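PDB 2YZH: thiol peroxidase from Aquifex aeolicus, which probably reduces hydrogen peroxide and organic hydroperoxides to water and alcohols with thioredoxin as electron donor, protecting the cell against oxidative stress. Local coordinates for residues 46-59 and 79-93. Residues are numbered along the deposited sequence; the frame is centred on the assembly and turned at random.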
loop_
_atom_site.group_PDB
_atom_site.type_symbol
_atom_site.label_atom_id
_atom_site.label_comp_id
_atom_site.label_asym_id
_atom_site.label_seq_id
_atom_site.Cartn_x
_atom_site.Cartn_y
_atom_site.Cartn_z
ATOM N N LYS D 46 24.654 -9.973 -4.859
ATOM C CA LYS D 46 25.737 -9.087 -4.434
ATOM C C LYS D 46 26.996 -9.940 -4.291
ATOM O O LYS D 46 26.905 -11.151 -4.129
ATOM C CB LYS D 46 25.415 -8.446 -3.083
ATOM C CG LYS D 46 24.213 -7.521 -3.072
ATOM C CD LYS D 46 24.093 -6.848 -1.708
ATOM C CE LYS D 46 22.967 -5.837 -1.672
ATOM N NZ LYS D 46 22.984 -5.074 -0.393
ATOM N N ASP D 47 28.168 -9.316 -4.347
ATOM C CA ASP D 47 29.419 -10.062 -4.210
ATOM C C ASP D 47 29.689 -10.324 -2.730
ATOM O O ASP D 47 30.808 -10.138 -2.248
ATOM C CB ASP D 47 30.580 -9.264 -4.822
ATOM C CG ASP D 47 31.896 -10.039 -4.828
ATOM O OD1 ASP D 47 32.947 -9.411 -5.079
ATOM O OD2 ASP D 47 31.882 -11.268 -4.589
ATOM N N VAL D 48 28.654 -10.760 -2.013
ATOM C CA VAL D 48 28.757 -11.037 -0.585
ATOM C C VAL D 48 27.555 -11.859 -0.120
ATOM O O VAL D 48 26.476 -11.776 -0.710
ATOM C CB VAL D 48 28.802 -9.714 0.225
ATOM C CG1 VAL D 48 27.472 -8.986 0.105
ATOM C CG2 VAL D 48 29.135 -9.996 1.682
ATOM N N VAL D 49 27.737 -12.656 0.931
ATOM C CA VAL D 49 26.637 -13.461 1.452
ATOM C C VAL D 49 25.731 -12.557 2.278
ATOM O O VAL D 49 26.197 -11.827 3.150
ATOM C CB VAL D 49 27.148 -14.630 2.330
ATOM C CG1 VAL D 49 25.983 -15.290 3.052
ATOM C CG2 VAL D 49 27.851 -15.659 1.456
ATOM N N GLN D 50 24.434 -12.604 2.003
ATOM C CA GLN D 50 23.492 -11.761 2.719
ATOM C C GLN D 50 22.638 -12.539 3.700
ATOM O O GLN D 50 22.173 -13.635 3.402
ATOM C CB GLN D 50 22.555 -11.052 1.738
ATOM C CG GLN D 50 23.225 -10.276 0.636
ATOM C CD GLN D 50 22.203 -9.631 -0.281
ATOM O OE1 GLN D 50 21.417 -8.791 0.153
ATOM N NE2 GLN D 50 22.203 -10.028 -1.549
ATOM N N VAL D 51 22.432 -11.956 4.872
ATOM C CA VAL D 51 21.597 -12.560 5.897
ATOM C C VAL D 51 20.514 -11.539 6.218
ATOM O O VAL D 51 20.802 -10.459 6.727
ATOM C CB VAL D 51 22.394 -12.876 7.181
ATOM C CG1 VAL D 51 21.468 -13.493 8.232
ATOM C CG2 VAL D 51 23.539 -13.825 6.859
ATOM N N ILE D 52 19.273 -11.884 5.896
ATOM C CA ILE D 52 18.138 -11.006 6.135
ATOM C C ILE D 52 17.304 -11.615 7.253
ATOM O O ILE D 52 16.780 -12.719 7.121
ATOM C CB ILE D 52 17.290 -10.865 4.860
ATOM C CG1 ILE D 52 18.161 -10.309 3.730
ATOM C CG2 ILE D 52 16.096 -9.959 5.116
ATOM C CD1 ILE D 52 17.474 -10.281 2.378
ATOM N N ILE D 53 17.190 -10.882 8.352
ATOM C CA ILE D 53 16.458 -11.335 9.523
ATOM C C ILE D 53 15.220 -10.469 9.713
ATOM O O ILE D 53 15.332 -9.268 9.936
ATOM C CB ILE D 53 17.359 -11.221 10.777
ATOM C CG1 ILE D 53 18.636 -12.042 10.557
ATOM C CG2 ILE D 53 16.598 -11.668 12.023
ATOM C CD1 ILE D 53 19.750 -11.765 11.554
ATOM N N THR D 54 14.037 -11.064 9.619
ATOM C CA THR D 54 12.828 -10.276 9.802
ATOM C C THR D 54 12.256 -10.466 11.196
ATOM O O THR D 54 12.299 -11.561 11.758
ATOM C CB THR D 54 11.749 -10.627 8.751
ATOM O OG1 THR D 54 11.410 -12.018 8.844
ATOM C CG2 THR D 54 12.266 -10.315 7.341
ATOM N N VAL D 55 11.756 -9.378 11.765
ATOM C CA VAL D 55 11.156 -9.414 13.088
ATOM C C VAL D 55 9.935 -8.501 13.132
ATOM O O VAL D 55 9.821 -7.545 12.363
ATOM C CB VAL D 55 12.155 -8.964 14.207
ATOM C CG1 VAL D 55 13.412 -9.826 14.168
ATOM C CG2 VAL D 55 12.512 -7.486 14.046
ATOM N N PRO D 56 8.990 -8.805 14.027
ATOM C CA PRO D 56 7.773 -8.009 14.182
ATOM C C PRO D 56 8.087 -6.566 14.584
ATOM O O PRO D 56 7.591 -5.624 13.976
ATOM C CB PRO D 56 7.012 -8.761 15.271
ATOM C CG PRO D 56 7.388 -10.176 15.010
ATOM C CD PRO D 56 8.879 -10.084 14.751
ATOM N N SER D 57 8.915 -6.392 15.610
ATOM C CA SER D 57 9.264 -5.049 16.065
ATOM C C SER D 57 10.404 -5.032 17.069
ATOM O O SER D 57 10.394 -5.776 18.053
ATOM C CB SER D 57 8.053 -4.372 16.702
ATOM O OG SER D 57 8.410 -3.107 17.242
ATOM N N LEU D 58 11.380 -4.167 16.822
ATOM C CA LEU D 58 12.520 -4.041 17.716
ATOM C C LEU D 58 12.101 -3.456 19.063
ATOM O O LEU D 58 12.905 -3.387 19.990
ATOM C CB LEU D 58 13.597 -3.162 17.075
ATOM C CG LEU D 58 14.244 -3.726 15.806
ATOM C CD1 LEU D 58 15.185 -2.694 15.203
ATOM C CD2 LEU D 58 15.002 -5.004 16.141
ATOM N N ASP D 59 10.846 -3.030 19.174
ATOM C CA ASP D 59 10.356 -2.470 20.430
ATOM C C ASP D 59 9.664 -3.507 21.312
ATOM O O ASP D 59 8.897 -3.160 22.214
ATOM C CB ASP D 59 9.412 -1.295 20.173
ATOM C CG ASP D 59 10.160 0.004 19.937
ATOM O OD1 ASP D 59 11.195 0.218 20.604
ATOM O OD2 ASP D 59 9.711 0.817 19.101
ATOM N N GLY D 79 33.095 -11.276 4.843
ATOM C CA GLY D 79 32.307 -11.786 3.732
ATOM C C GLY D 79 30.807 -11.938 3.910
ATOM O O GLY D 79 30.175 -12.690 3.165
ATOM N N VAL D 80 30.226 -11.233 4.873
ATOM C CA VAL D 80 28.789 -11.325 5.100
ATOM C C VAL D 80 28.179 -9.956 5.380
ATOM O O VAL D 80 28.843 -9.059 5.901
ATOM C CB VAL D 80 28.468 -12.273 6.285
ATOM C CG1 VAL D 80 28.870 -11.619 7.600
ATOM C CG2 VAL D 80 26.990 -12.627 6.288
ATOM N N ASP D 81 26.915 -9.797 5.016
ATOM C CA ASP D 81 26.199 -8.548 5.238
ATOM C C ASP D 81 24.882 -8.931 5.906
ATOM O O ASP D 81 24.005 -9.512 5.268
ATOM C CB ASP D 81 25.948 -7.842 3.901
ATOM C CG ASP D 81 25.210 -6.534 4.063
ATOM O OD1 ASP D 81 25.666 -5.684 4.859
ATOM O OD2 ASP D 81 24.174 -6.350 3.393
ATOM N N VAL D 82 24.758 -8.616 7.192
ATOM C CA VAL D 82 23.566 -8.958 7.968
ATOM C C VAL D 82 22.653 -7.766 8.235
ATOM O O VAL D 82 23.087 -6.737 8.753
ATOM C CB VAL D 82 23.968 -9.595 9.325
ATOM C CG1 VAL D 82 22.741 -10.082 10.064
ATOM C CG2 VAL D 82 24.933 -10.742 9.087
ATOM N N THR D 83 21.375 -7.919 7.897
ATOM C CA THR D 83 20.405 -6.854 8.094
ATOM C C THR D 83 19.161 -7.361 8.816
ATOM O O THR D 83 18.587 -8.377 8.425
ATOM C CB THR D 83 19.952 -6.256 6.743
ATOM O OG1 THR D 83 21.097 -5.860 5.974
ATOM C CG2 THR D 83 19.063 -5.038 6.974
ATOM N N VAL D 84 18.758 -6.661 9.874
ATOM C CA VAL D 84 17.544 -7.005 10.621
ATOM C C VAL D 84 16.461 -6.071 10.081
ATOM O O VAL D 84 16.617 -4.853 10.135
ATOM C CB VAL D 84 17.709 -6.759 12.139
ATOM C CG1 VAL D 84 16.392 -7.037 12.857
ATOM C CG2 VAL D 84 18.801 -7.665 12.698
ATOM N N VAL D 85 15.371 -6.633 9.566
ATOM C CA VAL D 85 14.305 -5.821 8.978
ATOM C C VAL D 85 12.955 -5.931 9.679
ATOM O O VAL D 85 12.521 -7.024 10.032
ATOM C CB VAL D 85 14.100 -6.200 7.494
ATOM C CG1 VAL D 85 13.021 -5.314 6.862
ATOM C CG2 VAL D 85 15.412 -6.057 6.742
ATOM N N SER D 86 12.292 -4.793 9.860
ATOM C CA SER D 86 10.977 -4.767 10.497
ATOM C C SER D 86 10.177 -3.591 9.959
ATOM O O SER D 86 10.684 -2.784 9.170
ATOM C CB SER D 86 11.112 -4.613 12.011
ATOM O OG SER D 86 11.405 -3.267 12.339
ATOM N N MET D 87 8.926 -3.487 10.392
ATOM C CA MET D 87 8.075 -2.394 9.955
ATOM C C MET D 87 8.204 -1.187 10.883
ATOM O O MET D 87 7.471 -0.218 10.732
ATOM C CB MET D 87 6.610 -2.844 9.890
ATOM C CG MET D 87 6.326 -3.897 8.826
ATOM S SD MET D 87 6.847 -3.363 7.180
ATOM C CE MET D 87 5.414 -2.450 6.624
ATOM N N ASP D 88 9.122 -1.250 11.842
ATOM C CA ASP D 88 9.342 -0.126 12.764
ATOM C C ASP D 88 9.794 1.061 11.928
ATOM O O ASP D 88 10.485 0.871 10.933
ATOM C CB ASP D 88 10.483 -0.419 13.746
ATOM C CG ASP D 88 10.180 -1.560 14.690
ATOM O OD1 ASP D 88 9.184 -1.468 15.432
ATOM O OD2 ASP D 88 10.952 -2.540 14.694
ATOM N N LEU D 89 9.418 2.277 12.318
ATOM C CA LEU D 89 9.890 3.444 11.576
ATOM C C LEU D 89 11.361 3.579 11.929
ATOM O O LEU D 89 11.798 3.105 12.981
ATOM C CB LEU D 89 9.171 4.728 12.003
ATOM C CG LEU D 89 7.725 4.961 11.579
ATOM C CD1 LEU D 89 7.341 6.386 11.954
ATOM C CD2 LEU D 89 7.569 4.754 10.065
ATOM N N PRO D 90 12.149 4.219 11.054
ATOM C CA PRO D 90 13.581 4.408 11.299
ATOM C C PRO D 90 13.863 5.094 12.643
ATOM O O PRO D 90 14.873 4.823 13.286
ATOM C CB PRO D 90 14.019 5.270 10.112
ATOM C CG PRO D 90 13.100 4.808 9.014
ATOM C CD PRO D 90 11.766 4.736 9.726
ATOM N N PHE D 91 12.961 5.971 13.070
ATOM C CA PHE D 91 13.150 6.697 14.325
ATOM C C PHE D 91 13.210 5.779 15.538
ATOM O O PHE D 91 13.952 6.040 16.480
ATOM C CB PHE D 91 12.043 7.732 14.492
ATOM C CG PHE D 91 11.871 8.608 13.291
ATOM C CD1 PHE D 91 12.870 9.502 12.918
ATOM C CD2 PHE D 91 10.734 8.503 12.498
ATOM C CE1 PHE D 91 12.740 10.277 11.768
ATOM C CE2 PHE D 91 10.595 9.272 11.348
ATOM C CZ PHE D 91 11.601 10.160 10.983
ATOM N N ALA D 92 12.435 4.701 15.510
ATOM C CA ALA D 92 12.431 3.745 16.613
ATOM C C ALA D 92 13.662 2.852 16.512
ATOM O O ALA D 92 14.253 2.481 17.525
ATOM C CB ALA D 92 11.166 2.901 16.574
ATOM N N GLN D 93 14.051 2.509 15.285
ATOM C CA GLN D 93 15.218 1.663 15.081
ATOM C C GLN D 93 16.483 2.386 15.522
ATOM O O GLN D 93 17.411 1.769 16.047
ATOM C CB GLN D 93 15.351 1.253 13.610
ATOM C CG GLN D 93 14.166 0.460 13.063
ATOM C CD GLN D 93 14.549 -0.400 11.872
ATOM O OE1 GLN D 93 15.354 0.011 11.033
ATOM N NE2 GLN D 93 13.968 -1.595 11.786
HETATM O O HOH W 1 7.855 -5.997 11.353
HETATM O O HOH W 2 8.157 0.626 16.766
#
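The carboxylate of Asp88 grips the loop after strand 49-54 with both oxygens. Ser57 OG donates to the syn lone pair of Asp88 OD1 at 2.6 Å. Leu58 N gives Asp88 OD2 a nearly straight bond of 2.7 Å, 22° out of the carboxylate plane. Ser86 OG donates to Asp88 OD2 from the other face of the carboxylate plane, 43° out of it, which should hold the group's rotation. With an alanine here, Ser57 OG, Leu58 N and Ser86 OG would probably lose their shared carboxylate, leaving the loop less firmly tied to the end of strand 80-86. A water joins Asp88 OD1 to Asp59 OD2; Asp59 also forms a salt bridge with Arg95 of the second subunit. Another water accepts from Met87 N and donates to Val55 O and Pro56 O. Pro56 packs on Cys63, the predicted peroxidatic cysteine.

Strands 49-54 and 80-86 are parallel neighbours in the central sheet of the thioredoxin fold. Helix 61-73 makes the beta-alpha-beta crossover between them. Their backbone ladder runs from Asp81 N to Val49 O through Val55 N to Val85 O, with a weak bond from Val49 N to Gly79 O at its start.

On one sheet face, Val51 lies alongside Val82, with CB 3.8 Å from Val82 CG2. Ile53 CG1 stands anti to its carbonyl carbon (chi1 -57°), and CD1 reaches Val82 CG1 at 3.7 Å. Leu58 CD1 packs against Gln93, while CD2 lies 4.1 Å from Val84 CG1.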